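Local coordinates for protein imine reductase (Bacillus cereus, PDB 4D3D) that catalyses the NADPH-dependent, S-selective reduction of imines such as 2-methylpyrroline, at residues 22-27 with 78-83; 47-52 with 63-68; 154-159 with 176-181. All coordinates share one frame; numbering follows the deposited sequence.

Contact 1 (22-27 with 78-83); sequences KSVTVI and NELVIL
Strands 23-27 and 80-83 run parallel, their axes 27° apart and 4.6 Å at closest approach, with Thr25 beside Val81, Val26 beside Ile82 and Ile27 beside Leu83. Three hydrogen bonds join them: Thr25 N to Leu80 O, Ile82 N to Thr25 O (2.8 Å) and Ile27 N to Ile82 O. Before these, a water donates to Ser23 O and accepts from Leu80 N, bridging the place where the strands splay.

Ile27 shows how one branched residue can serve two neighbours on the face it shares with Thr25, Val81 and Leu83. Its CD1 methyl comes slantwise to within 3.6 Å of Val81 CG1, while its CB packs alongside Leu83 CD2 (3.9 Å). At the start of the pair, Val24 holds CG1 between its N and carbonyl carbon (chi1 65°), which leaves CG2 anti to N, reaching Leu80 CD2 at 3.9 Å and Ile82 CG1 at 4.1 Å. The side chain of Asn78 lies against Ser23 and Thr25; Thr25 OG1 is hydrogen-bonded to Ala74 O of helix 71-77.

This is the middle pair of the parallel, Rossmann-type part of the sheet, flanked by strands 46-50 and 106-109, with helix 157-170 covering Leu80 and Ile82.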
ATOM      1  N   LYS B  22     -38.589  -0.145  18.181  1.00 49.36           N
ATOM      2  CA  LYS B  22     -39.790  -0.367  17.346  1.00 41.89           C
ATOM      3  C   LYS B  22     -39.746  -1.698  16.611  1.00 34.68           C
ATOM      4  O   LYS B  22     -39.856  -2.718  17.271  1.00 28.75           O
ATOM      5  CB  LYS B  22     -40.198   0.808  16.434  1.00 45.04           C
ATOM      6  CG  LYS B  22     -41.632   1.277  16.711  1.00 50.95           C
ATOM      7  CD  LYS B  22     -42.113   2.248  15.657  1.00 49.81           C
ATOM      8  N   SER B  23     -39.627  -1.720  15.276  1.00 29.74           N
ATOM      9  CA  SER B  23     -40.026  -2.935  14.532  1.00 27.80           C
ATOM     10  C   SER B  23     -39.233  -2.972  13.204  1.00 28.95           C
ATOM     11  O   SER B  23     -39.127  -1.937  12.549  1.00 25.65           O
ATOM     12  CB  SER B  23     -41.531  -2.814  14.247  1.00 29.10           C
ATOM     13  OG  SER B  23     -42.071  -4.052  13.878  1.00 30.98           O
ATOM     14  N   VAL B  24     -38.719  -4.149  12.798  1.00 26.26           N
ATOM     15  CA  VAL B  24     -37.883  -4.288  11.589  1.00 22.78           C
ATOM     16  C   VAL B  24     -37.902  -5.744  11.065  1.00 20.22           C
ATOM     17  O   VAL B  24     -38.133  -6.672  11.839  1.00 19.07           O
ATOM     18  CB  VAL B  24     -36.441  -3.831  11.918  1.00 23.35           C
ATOM     19  CG1 VAL B  24     -35.785  -4.750  12.948  1.00 23.79           C
ATOM     20  CG2 VAL B  24     -35.590  -3.643  10.656  1.00 23.87           C
ATOM     21  N   THR B  25     -37.727  -5.918   9.764  1.00 16.83           N
ATOM     22  CA  THR B  25     -37.646  -7.235   9.138  1.00 17.54           C
ATOM     23  C   THR B  25     -36.202  -7.491   8.711  1.00 18.48           C
ATOM     24  O   THR B  25     -35.539  -6.586   8.139  1.00 17.41           O
ATOM     25  CB  THR B  25     -38.581  -7.305   7.911  1.00 16.56           C
ATOM     26  OG1 THR B  25     -39.939  -7.255   8.346  1.00 17.23           O
ATOM     27  CG2 THR B  25     -38.346  -8.573   7.105  1.00 18.33           C
ATOM     28  N   VAL B  26     -35.702  -8.713   8.924  1.00 20.43           N
ATOM     29  CA  VAL B  26     -34.368  -9.140   8.455  1.00 20.13           C
ATOM     30  C   VAL B  26     -34.596 -10.335   7.555  1.00 23.45           C
ATOM     31  O   VAL B  26     -35.156 -11.358   7.984  1.00 22.31           O
ATOM     32  CB  VAL B  26     -33.416  -9.487   9.609  1.00 21.03           C
ATOM     33  CG1 VAL B  26     -32.111 -10.029   9.092  1.00 22.44           C
ATOM     34  CG2 VAL B  26     -33.211  -8.263  10.484  1.00 21.06           C
ATOM     35  N   ILE B  27     -34.176 -10.197   6.302  1.00 21.18           N
ATOM     36  CA  ILE B  27     -34.232 -11.237   5.338  1.00 23.26           C
ATOM     37  C   ILE B  27     -32.825 -11.670   5.021  1.00 21.65           C
ATOM     38  O   ILE B  27     -31.949 -10.890   4.628  1.00 21.08           O
ATOM     39  CB  ILE B  27     -34.950 -10.812   4.043  1.00 21.62           C
ATOM     40  CG1 ILE B  27     -36.461 -10.666   4.234  1.00 22.35           C
ATOM     41  CG2 ILE B  27     -34.676 -11.844   2.929  1.00 24.78           C
ATOM     42  CD1 ILE B  27     -37.197  -9.999   3.128  1.00 23.76           C
ATOM     43  N   ASN B  78     -43.265  -5.023   7.946  1.00 20.62           N
ATOM     44  CA  ASN B  78     -42.612  -3.785   8.292  1.00 20.96           C
ATOM     45  C   ASN B  78     -42.305  -2.966   7.029  1.00 19.43           C
ATOM     46  O   ASN B  78     -42.196  -3.500   5.892  1.00 18.83           O
ATOM     47  CB  ASN B  78     -41.260  -4.032   9.038  1.00 20.82           C
ATOM     48  CG  ASN B  78     -41.410  -4.624  10.388  1.00 23.33           C
ATOM     49  OD1 ASN B  78     -41.122  -5.821  10.622  1.00 25.21           O
ATOM     50  ND2 ASN B  78     -41.913  -3.848  11.291  1.00 22.00           N
ATOM     51  N   GLU B  79     -42.079  -1.666   7.258  1.00 21.27           N
ATOM     52  CA  GLU B  79     -41.596  -0.744   6.218  1.00 20.51           C
ATOM     53  C   GLU B  79     -40.120  -0.960   5.913  1.00 18.55           C
ATOM     54  O   GLU B  79     -39.728  -1.008   4.762  1.00 18.51           O
ATOM     55  CB  GLU B  79     -41.755   0.690   6.724  1.00 22.57           C
ATOM     56  CG  GLU B  79     -41.180   1.761   5.822  1.00 26.73           C
ATOM     57  CD  GLU B  79     -41.454   3.163   6.433  1.00 33.74           C
ATOM     58  OE1 GLU B  79     -41.140   3.405   7.622  1.00 38.46           O
ATOM     59  OE2 GLU B  79     -42.093   3.950   5.736  1.00 38.45           O
ATOM     60  N   LEU B  80     -39.338  -1.137   6.977  1.00 19.09           N
ATOM     61  CA  LEU B  80     -37.879  -1.326   6.836  1.00 19.00           C
ATOM     62  C   LEU B  80     -37.480  -2.809   6.791  1.00 17.08           C
ATOM     63  O   LEU B  80     -37.832  -3.583   7.727  1.00 18.46           O
ATOM     64  CB  LEU B  80     -37.186  -0.617   7.991  1.00 18.90           C
ATOM     65  CG  LEU B  80     -35.661  -0.608   7.901  1.00 20.49           C
ATOM     66  CD1 LEU B  80     -35.191   0.188   6.718  1.00 22.42           C
ATOM     67  CD2 LEU B  80     -35.034  -0.072   9.187  1.00 21.44           C
ATOM     68  N   VAL B  81     -36.760  -3.178   5.703  1.00 18.03           N
ATOM     69  CA  VAL B  81     -36.380  -4.572   5.418  1.00 16.48           C
ATOM     70  C   VAL B  81     -34.876  -4.577   5.222  1.00 20.00           C
ATOM     71  O   VAL B  81     -34.386  -4.012   4.259  1.00 21.26           O
ATOM     72  CB  VAL B  81     -37.096  -5.032   4.143  1.00 17.03           C
ATOM     73  CG1 VAL B  81     -36.665  -6.453   3.810  1.00 20.81           C
ATOM     74  CG2 VAL B  81     -38.610  -4.852   4.268  1.00 17.14           C
ATOM     75  N   ILE B  82     -34.153  -5.212   6.149  1.00 18.07           N
ATOM     76  CA  ILE B  82     -32.709  -5.415   5.981  1.00 18.38           C
ATOM     77  C   ILE B  82     -32.433  -6.658   5.116  1.00 20.54           C
ATOM     78  O   ILE B  82     -32.897  -7.733   5.456  1.00 21.32           O
ATOM     79  CB  ILE B  82     -32.025  -5.577   7.348  1.00 20.76           C
ATOM     80  CG1 ILE B  82     -32.334  -4.452   8.346  1.00 24.69           C
ATOM     81  CG2 ILE B  82     -30.510  -5.782   7.169  1.00 20.88           C
ATOM     82  CD1 ILE B  82     -32.189  -3.084   7.870  1.00 29.51           C
ATOM     83  N   LEU B  83     -31.741  -6.511   3.993  1.00 19.07           N
ATOM     84  CA  LEU B  83     -31.427  -7.638   3.157  1.00 19.60           C
ATOM     85  C   LEU B  83     -29.960  -8.012   3.425  1.00 22.64           C
ATOM     86  O   LEU B  83     -29.043  -7.380   2.915  1.00 23.10           O
ATOM     87  CB  LEU B  83     -31.620  -7.278   1.709  1.00 19.21           C
ATOM     88  CG  LEU B  83     -33.042  -6.881   1.311  1.00 18.94           C
ATOM     89  CD1 LEU B  83     -33.063  -6.531  -0.139  1.00 22.19           C
ATOM     90  CD2 LEU B  83     -33.962  -8.066   1.487  1.00 22.36           C
TER
HETATM   91  O   HOH W   1     -40.144  -0.706   9.905  1.00 23.96           O

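Contact 2 (47-52 with 63-68)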
ATOM      1  N   VAL B  47     -38.808  -8.082  15.826  1.00 25.20           N
ATOM      2  CA  VAL B  47     -38.014  -8.489  14.664  1.00 23.35           C
ATOM      3  C   VAL B  47     -38.717  -9.621  13.915  1.00 24.19           C
ATOM      4  O   VAL B  47     -38.897 -10.690  14.490  1.00 24.61           O
ATOM      5  CB  VAL B  47     -36.616  -8.915  15.067  1.00 24.12           C
ATOM      6  CG1 VAL B  47     -35.746  -9.284  13.860  1.00 25.09           C
ATOM      7  CG2 VAL B  47     -35.930  -7.823  15.858  1.00 25.77           C
ATOM      8  N   THR B  48     -39.026  -9.438  12.623  1.00 21.49           N
ATOM      9  CA  THR B  48     -39.628 -10.496  11.807  1.00 19.67           C
ATOM     10  C   THR B  48     -38.525 -11.003  10.877  1.00 20.21           C
ATOM     11  O   THR B  48     -37.749 -10.186  10.339  1.00 19.07           O
ATOM     12  CB  THR B  48     -40.774  -9.950  10.997  1.00 19.67           C
ATOM     13  OG1 THR B  48     -41.830  -9.554  11.901  1.00 22.01           O
ATOM     14  CG2 THR B  48     -41.272 -10.975  10.027  1.00 19.12           C
ATOM     15  N   VAL B  49     -38.380 -12.336  10.741  1.00 18.75           N
ATOM     16  CA  VAL B  49     -37.281 -12.955   9.951  1.00 18.65           C
ATOM     17  C   VAL B  49     -37.799 -13.952   8.926  1.00 19.98           C
ATOM     18  O   VAL B  49     -38.832 -14.585   9.176  1.00 20.84           O
ATOM     19  CB  VAL B  49     -36.206 -13.626  10.833  1.00 21.98           C
ATOM     20  CG1 VAL B  49     -35.603 -12.608  11.818  1.00 21.07           C
ATOM     21  CG2 VAL B  49     -36.725 -14.853  11.591  1.00 23.08           C
ATOM     22  N   TRP B  50     -37.110 -14.075   7.806  1.00 17.44           N
ATOM     23  CA  TRP B  50     -37.318 -15.084   6.771  1.00 18.80           C
ATOM     24  C   TRP B  50     -35.964 -15.519   6.207  1.00 20.06           C
ATOM     25  O   TRP B  50     -35.056 -14.709   6.030  1.00 19.90           O
ATOM     26  CB  TRP B  50     -38.232 -14.625   5.595  1.00 18.02           C
ATOM     27  CG  TRP B  50     -38.509 -15.683   4.550  1.00 17.90           C
ATOM     28  CD1 TRP B  50     -39.523 -16.576   4.546  1.00 17.78           C
ATOM     29  CD2 TRP B  50     -37.751 -15.934   3.373  1.00 17.89           C
ATOM     30  NE1 TRP B  50     -39.437 -17.376   3.447  1.00 17.58           N
ATOM     31  CE2 TRP B  50     -38.327 -17.037   2.733  1.00 16.73           C
ATOM     32  CE3 TRP B  50     -36.611 -15.349   2.811  1.00 18.54           C
ATOM     33  CZ2 TRP B  50     -37.848 -17.540   1.532  1.00 16.85           C
ATOM     34  CZ3 TRP B  50     -36.087 -15.843   1.630  1.00 18.74           C
ATOM     35  CH2 TRP B  50     -36.735 -16.983   0.978  1.00 19.81           C
ATOM     36  N   ASN B  51     -35.906 -16.813   5.888  1.00 22.42           N
ATOM     37  CA  ASN B  51     -34.751 -17.398   5.213  1.00 31.01           C
ATOM     38  C   ASN B  51     -35.232 -18.607   4.378  1.00 27.11           C
ATOM     39  O   ASN B  51     -36.201 -19.234   4.734  1.00 26.54           O
ATOM     40  CB  ASN B  51     -33.754 -17.759   6.318  1.00 31.54           C
ATOM     41  CG  ASN B  51     -32.372 -18.099   5.790  1.00 41.53           C
ATOM     42  OD1 ASN B  51     -31.587 -17.211   5.324  1.00 36.83           O
ATOM     43  ND2 ASN B  51     -32.038 -19.408   5.852  1.00 40.61           N
ATOM     44  N   ARG B  52     -34.600 -18.919   3.259  1.00 32.70           N
ATOM     45  CA  ARG B  52     -35.094 -20.014   2.407  0.50 35.32           C
ATOM     46  C   ARG B  52     -35.068 -21.355   3.156  1.00 39.03           C
ATOM     47  O   ARG B  52     -35.884 -22.265   2.856  1.00 39.65           O
ATOM     48  CB  ARG B  52     -34.268 -20.103   1.125  0.50 38.17           C
ATOM     49  CG  ARG B  52     -32.823 -20.531   1.354  0.50 34.51           C
ATOM     50  CD  ARG B  52     -31.994 -19.627   0.550  0.50 35.62           C
ATOM     51  NE  ARG B  52     -30.901 -20.290  -0.081  0.50 32.13           N
ATOM     52  CZ  ARG B  52     -30.298 -19.783  -1.142  0.50 29.27           C
ATOM     53  NH1 ARG B  52     -30.704 -18.595  -1.720  0.50 28.45           N
ATOM     54  NH2 ARG B  52     -29.322 -20.467  -1.629  0.50 23.53           N
ATOM     55  N   LYS B  63     -35.280 -16.628  21.123  1.00 38.61           N
ATOM     56  CA  LYS B  63     -35.033 -15.316  21.701  1.00 37.73           C
ATOM     57  C   LYS B  63     -36.171 -14.292  21.481  1.00 36.57           C
ATOM     58  O   LYS B  63     -36.039 -13.123  21.913  1.00 35.40           O
ATOM     59  CB  LYS B  63     -33.717 -14.758  21.159  1.00 36.53           C
ATOM     60  CG  LYS B  63     -32.487 -15.568  21.519  1.00 46.15           C
ATOM     61  N   GLY B  64     -37.248 -14.676  20.774  1.00 34.15           N
ATOM     62  CA  GLY B  64     -38.406 -13.754  20.543  1.00 32.71           C
ATOM     63  C   GLY B  64     -38.681 -13.253  19.091  1.00 30.64           C
ATOM     64  O   GLY B  64     -39.682 -12.618  18.830  1.00 30.21           O
ATOM     65  N   ALA B  65     -37.803 -13.589  18.158  1.00 26.69           N
ATOM     66  CA  ALA B  65     -38.000 -13.239  16.728  1.00 26.02           C
ATOM     67  C   ALA B  65     -39.247 -13.910  16.248  1.00 28.11           C
ATOM     68  O   ALA B  65     -39.542 -15.032  16.674  1.00 28.23           O
ATOM     69  CB  ALA B  65     -36.833 -13.720  15.890  1.00 25.04           C
ATOM     70  N   ILE B  66     -39.944 -13.271  15.321  1.00 23.57           N
ATOM     71  CA  ILE B  66     -41.092 -13.846  14.697  1.00 24.26           C
ATOM     72  C   ILE B  66     -40.647 -14.398  13.302  1.00 25.40           C
ATOM     73  O   ILE B  66     -40.312 -13.617  12.400  1.00 23.91           O
ATOM     74  CB  ILE B  66     -42.144 -12.750  14.514  1.00 28.18           C
ATOM     75  CG1 ILE B  66     -42.464 -12.076  15.874  1.00 32.73           C
ATOM     76  CG2 ILE B  66     -43.377 -13.301  13.828  1.00 30.57           C
ATOM     77  CD1 ILE B  66     -43.086 -13.016  16.852  1.00 38.54           C
ATOM     78  N   ARG B  67     -40.583 -15.710  13.158  1.00 23.21           N
ATOM     79  CA  ARG B  67     -40.322 -16.349  11.894  1.00 22.72           C
ATOM     80  C   ARG B  67     -41.624 -16.443  11.105  1.00 24.95           C
ATOM     81  O   ARG B  67     -42.668 -16.883  11.600  1.00 24.30           O
ATOM     82  CB  ARG B  67     -39.732 -17.738  12.072  1.00 26.01           C
ATOM     83  CG  ARG B  67     -39.555 -18.555  10.759  1.00 29.40           C
ATOM     84  CD  ARG B  67     -38.762 -19.860  10.944  1.00 33.34           C
ATOM     85  NE  ARG B  67     -39.228 -20.558  12.145  1.00 37.96           N
ATOM     86  CZ  ARG B  67     -38.498 -21.422  12.878  1.00 37.15           C
ATOM     87  NH1 ARG B  67     -37.241 -21.778  12.548  1.00 35.05           N
ATOM     88  NH2 ARG B  67     -39.054 -21.917  13.984  1.00 38.38           N
ATOM     89  N   VAL B  68     -41.559 -16.031   9.875  1.00 19.30           N
ATOM     90  CA  VAL B  68     -42.642 -16.224   8.935  1.00 20.13           C
ATOM     91  C   VAL B  68     -42.281 -17.170   7.796  1.00 18.58           C
ATOM     92  O   VAL B  68     -41.128 -17.346   7.426  1.00 17.73           O
ATOM     93  CB  VAL B  68     -43.133 -14.878   8.327  1.00 17.99           C
ATOM     94  CG1 VAL B  68     -43.624 -13.960   9.463  1.00 20.44           C
ATOM     95  CG2 VAL B  68     -42.036 -14.205   7.570  1.00 18.59           C
TER
HETATM   96  O   HOH W   2     -39.644  -9.826  17.931  1.00 32.08           O
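Ile66 O is gripped from strand 46-50 by two neighbouring residues: Val49 N donates a hydrogen bond of 2.9 Å, and Thr48 CA makes a CH···O contact of 3.2 Å. Ile66 N returns a bond to Val47 O, and Val68 N completes the set with Val49 O, the hallmark of parallel pairing. A water adds one more link, accepting from Val47 N and donating to Gly64 O, beside the Schellman motif that ends helix 58-62.

Thr48 puts its CG2 methyl rather than its hydroxyl against Val68: CG2 lies anti to the backbone N and meets Val68 CG1 at 3.8 Å, the two side chains crossing at about a right angle. On the face shared with Arg67, Val49 CG2 packs against Arg67 CB (4.2 Å). Farther along, Val68 O sits at the indole edge of Trp50, 3.4 Å from CD1, and Trp50 NE1 is bonded to Ser69 O. The Arg67 guanidinium turns to Asp58 in a salt bridge.

Helix 58-62 makes the crossover of this beta-alpha-beta unit; strand 23-27 pairs with the other edge of strand 46-50, while helix 31-42 packs on Val47 and helix 71-77 on Thr48, Trp50 and Val68.

Contact 3 (154-159 with 176-181)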
ATOM      1  N   SER B 154     -25.360   4.874   1.429  1.00 17.99           N
ATOM      2  CA  SER B 154     -25.658   5.826   0.366  1.00 17.29           C
ATOM      3  C   SER B 154     -27.025   5.568  -0.263  1.00 19.86           C
ATOM      4  O   SER B 154     -27.596   4.469  -0.100  1.00 18.80           O
ATOM      5  CB  SER B 154     -24.603   5.878  -0.747  1.00 18.27           C
ATOM      6  OG  SER B 154     -24.491   4.662  -1.448  1.00 17.90           O
ATOM      7  N   GLY B 155     -27.525   6.555  -0.980  1.00 19.51           N
ATOM      8  CA  GLY B 155     -28.920   6.507  -1.470  1.00 20.41           C
ATOM      9  C   GLY B 155     -29.624   7.825  -1.070  1.00 22.13           C
ATOM     10  O   GLY B 155     -29.005   8.808  -0.679  1.00 21.39           O
ATOM     11  N   ASP B 156     -30.928   7.894  -1.272  1.00 23.36           N
ATOM     12  CA  ASP B 156     -31.655   9.151  -1.035  0.50 24.24           C
ATOM     13  C   ASP B 156     -31.475   9.631   0.384  1.00 21.91           C
ATOM     14  O   ASP B 156     -31.684   8.893   1.349  1.00 22.20           O
ATOM     15  CB  ASP B 156     -33.162   9.010  -1.338  0.50 27.59           C
ATOM     16  CG  ASP B 156     -33.524   9.397  -2.757  0.50 29.18           C
ATOM     17  OD1 ASP B 156     -32.633   9.499  -3.662  0.50 28.19           O
ATOM     18  OD2 ASP B 156     -34.748   9.617  -2.952  0.50 31.15           O
ATOM     19  N   ARG B 157     -31.098  10.891   0.545  1.00 22.25           N
ATOM     20  CA  ARG B 157     -30.763  11.400   1.906  1.00 24.46           C
ATOM     21  C   ARG B 157     -31.986  11.391   2.837  1.00 25.45           C
ATOM     22  O   ARG B 157     -31.865  11.109   4.046  1.00 22.87           O
ATOM     23  CB  ARG B 157     -30.187  12.802   1.855  1.00 27.35           C
ATOM     24  CG  ARG B 157     -29.853  13.350   3.249  1.00 33.86           C
ATOM     25  CD  ARG B 157     -29.311  14.755   3.275  1.00 44.46           C
ATOM     26  NE  ARG B 157     -27.996  14.646   3.880  1.00 55.31           N
ATOM     27  CZ  ARG B 157     -26.848  14.671   3.193  1.00 54.68           C
ATOM     28  NH1 ARG B 157     -26.808  14.855   1.863  1.00 53.66           N
ATOM     29  NH2 ARG B 157     -25.716  14.524   3.866  1.00 52.23           N
ATOM     30  N   VAL B 158     -33.149  11.700   2.287  1.00 25.59           N
ATOM     31  CA  VAL B 158     -34.392  11.750   3.124  0.50 25.33           C
ATOM     32  C   VAL B 158     -34.791  10.347   3.599  1.00 24.25           C
ATOM     33  O   VAL B 158     -35.199  10.159   4.770  1.00 24.07           O
ATOM     34  CB  VAL B 158     -35.544  12.502   2.398  0.50 29.32           C
ATOM     35  CG1 VAL B 158     -35.898  11.881   1.051  0.50 28.96           C
ATOM     36  CG2 VAL B 158     -36.788  12.645   3.296  0.50 30.26           C
ATOM     37  N   VAL B 159     -34.615   9.341   2.736  1.00 23.63           N
ATOM     38  CA  VAL B 159     -34.899   7.955   3.090  1.00 24.07           C
ATOM     39  C   VAL B 159     -33.902   7.508   4.183  1.00 21.51           C
ATOM     40  O   VAL B 159     -34.250   6.938   5.177  1.00 21.39           O
ATOM     41  CB  VAL B 159     -34.866   7.009   1.839  1.00 25.57           C
ATOM     42  CG1 VAL B 159     -35.043   5.571   2.258  1.00 26.30           C
ATOM     43  CG2 VAL B 159     -35.996   7.329   0.859  1.00 26.26           C
ATOM     44  N   ARG B 176     -22.409   8.639   2.712  1.00 18.66           N
ATOM     45  CA  ARG B 176     -21.522   9.189   1.652  1.00 20.45           C
ATOM     46  C   ARG B 176     -22.151   9.964   0.515  1.00 24.13           C
ATOM     47  O   ARG B 176     -21.426  10.541  -0.325  1.00 24.98           O
ATOM     48  CB  ARG B 176     -20.785   8.025   0.972  1.00 21.12           C
ATOM     49  CG  ARG B 176     -20.001   7.201   1.929  1.00 20.56           C
ATOM     50  CD  ARG B 176     -18.682   7.760   2.485  1.00 28.92           C
ATOM     51  NE  ARG B 176     -18.806   8.975   3.238  1.00 31.71           N
ATOM     52  CZ  ARG B 176     -18.380  10.192   2.924  1.00 30.41           C
ATOM     53  NH1 ARG B 176     -17.732  10.538   1.811  1.00 29.91           N
ATOM     54  NH2 ARG B 176     -18.667  11.121   3.777  1.00 31.56           N
ATOM     55  N   GLY B 177     -23.468   9.997   0.398  1.00 19.66           N
ATOM     56  CA  GLY B 177     -24.113  10.744  -0.694  1.00 21.17           C
ATOM     57  C   GLY B 177     -25.305  10.048  -1.335  1.00 22.06           C
ATOM     58  O   GLY B 177     -25.651   8.945  -0.912  1.00 21.32           O
ATOM     59  N   GLU B 178     -25.871  10.714  -2.335  1.00 19.36           N
ATOM     60  CA  GLU B 178     -27.163  10.267  -2.873  0.50 21.76           C
ATOM     61  C   GLU B 178     -27.039   9.085  -3.853  1.00 20.26           C
ATOM     62  O   GLU B 178     -27.980   8.308  -3.968  1.00 20.33           O
ATOM     63  CB  GLU B 178     -27.958  11.424  -3.491  0.50 23.99           C
ATOM     64  CG  GLU B 178     -28.465  12.468  -2.508  0.50 25.92           C
ATOM     65  CD  GLU B 178     -30.003  12.550  -2.306  0.50 25.93           C
ATOM     66  OE1 GLU B 178     -30.858  12.207  -3.146  0.50 33.90           O
ATOM     67  OE2 GLU B 178     -30.367  13.014  -1.254  0.50 26.32           O
ATOM     68  N   ASP B 179     -25.923   8.940  -4.521  1.00 18.00           N
ATOM     69  CA  ASP B 179     -25.746   7.866  -5.500  1.00 17.17           C
ATOM     70  C   ASP B 179     -25.696   6.567  -4.727  1.00 16.24           C
ATOM     71  O   ASP B 179     -24.826   6.370  -3.873  1.00 16.20           O
ATOM     72  CB  ASP B 179     -24.403   8.113  -6.252  1.00 19.34           C
ATOM     73  CG  ASP B 179     -23.870   6.920  -7.014  1.00 19.68           C
ATOM     74  OD1 ASP B 179     -24.599   6.028  -7.468  1.00 17.38           O
ATOM     75  OD2 ASP B 179     -22.657   6.949  -7.336  1.00 18.81           O
ATOM     76  N   PRO B 180     -26.573   5.630  -5.077  1.00 16.04           N
ATOM     77  CA  PRO B 180     -26.563   4.322  -4.413  1.00 15.81           C
ATOM     78  C   PRO B 180     -25.215   3.562  -4.554  1.00 15.78           C
ATOM     79  O   PRO B 180     -24.986   2.655  -3.726  1.00 17.74           O
ATOM     80  CB  PRO B 180     -27.652   3.528  -5.167  1.00 19.85           C
ATOM     81  CG  PRO B 180     -28.554   4.563  -5.747  1.00 20.40           C
ATOM     82  CD  PRO B 180     -27.645   5.715  -6.082  1.00 17.23           C
ATOM     83  N   GLY B 181     -24.434   3.846  -5.606  1.00 14.00           N
ATOM     84  CA  GLY B 181     -23.153   3.159  -5.819  1.00 15.20           C
ATOM     85  C   GLY B 181     -22.090   3.583  -4.789  1.00 15.95           C
ATOM     86  O   GLY B 181     -21.098   2.872  -4.617  1.00 15.40           O
TER
HETATM   87  O   HOH W   3     -30.612   8.216  -4.779  1.00 28.14           O
HETATM   88  O   HOH W   4     -32.825  13.324  -0.354  1.00 33.33           O
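Gly155 and Gly177 join the end of strand 149-155 to the loop that leaves strand 171-175, a contact of mostly backbone and polar groups, where the Rossmann-type domain passes into the long helix 182-210. Gly155 N donates to Gly177 O at 3.0 Å, and Gly155 O receives a nearly straight CH···O contact from Glu178 CA at 3.2 Å. Both glycines have strongly positive phi, where a CB would press on the preceding carbonyl oxygen.

Ser154 carries its OG between its N and carbonyl carbon (chi1 63°), a torsion that aims it at two carbonyl oxygens, 3.0 Å from Asp179 O and 3.1 Å from Pro180 O. Its one proton could go to either; Ala183 N donates to the same OG, tying the strand end to the next helix. In one of its two conformers Glu178 bends at chi2 to reach the first turn of helix 157-170: Arg157 N donates to Glu178 OE2 over 2.9 Å, from well above the carboxylate plane, and a water bridges Glu178 OE2 to Val158 N. The helix start probably eases this charge beside the Asp156 carboxylate, a closeness uncertain because both residues have two conformers.

Asp179 OD1, salt-bridged to Arg119, accepts from Gly181 N (2.9 Å), a capping bond ahead of helix 182-210. Strand 131-137 flanks Ser154 through Thr134, Leu182 packs on Ser154 and Arg176, and Tyr221 of the second subunit touches Arg176.

In the fold
The three contacts sample one sheet from centre to margin. Contacts 1 and 2 lie in its parallel part: strands 23-27 and 46-50 are neighbours, probably bonded through Val26 N and Thr48 O, and contact 2 is nested within the chain loop that contact 1 closes. Contact 1 is buried and chiefly aliphatic; contact 2, on an outermost strand of the chain, mixes buried valines with more exposed residues such as Ile66 and Arg67. Contact 3 lies about 19 Å from contact 1 and 28 Å from contact 2, centre to centre. There strand pairing gives way to glycine backbone, carboxylates, a serine and waters, at the point where the chain enters helix 182-210.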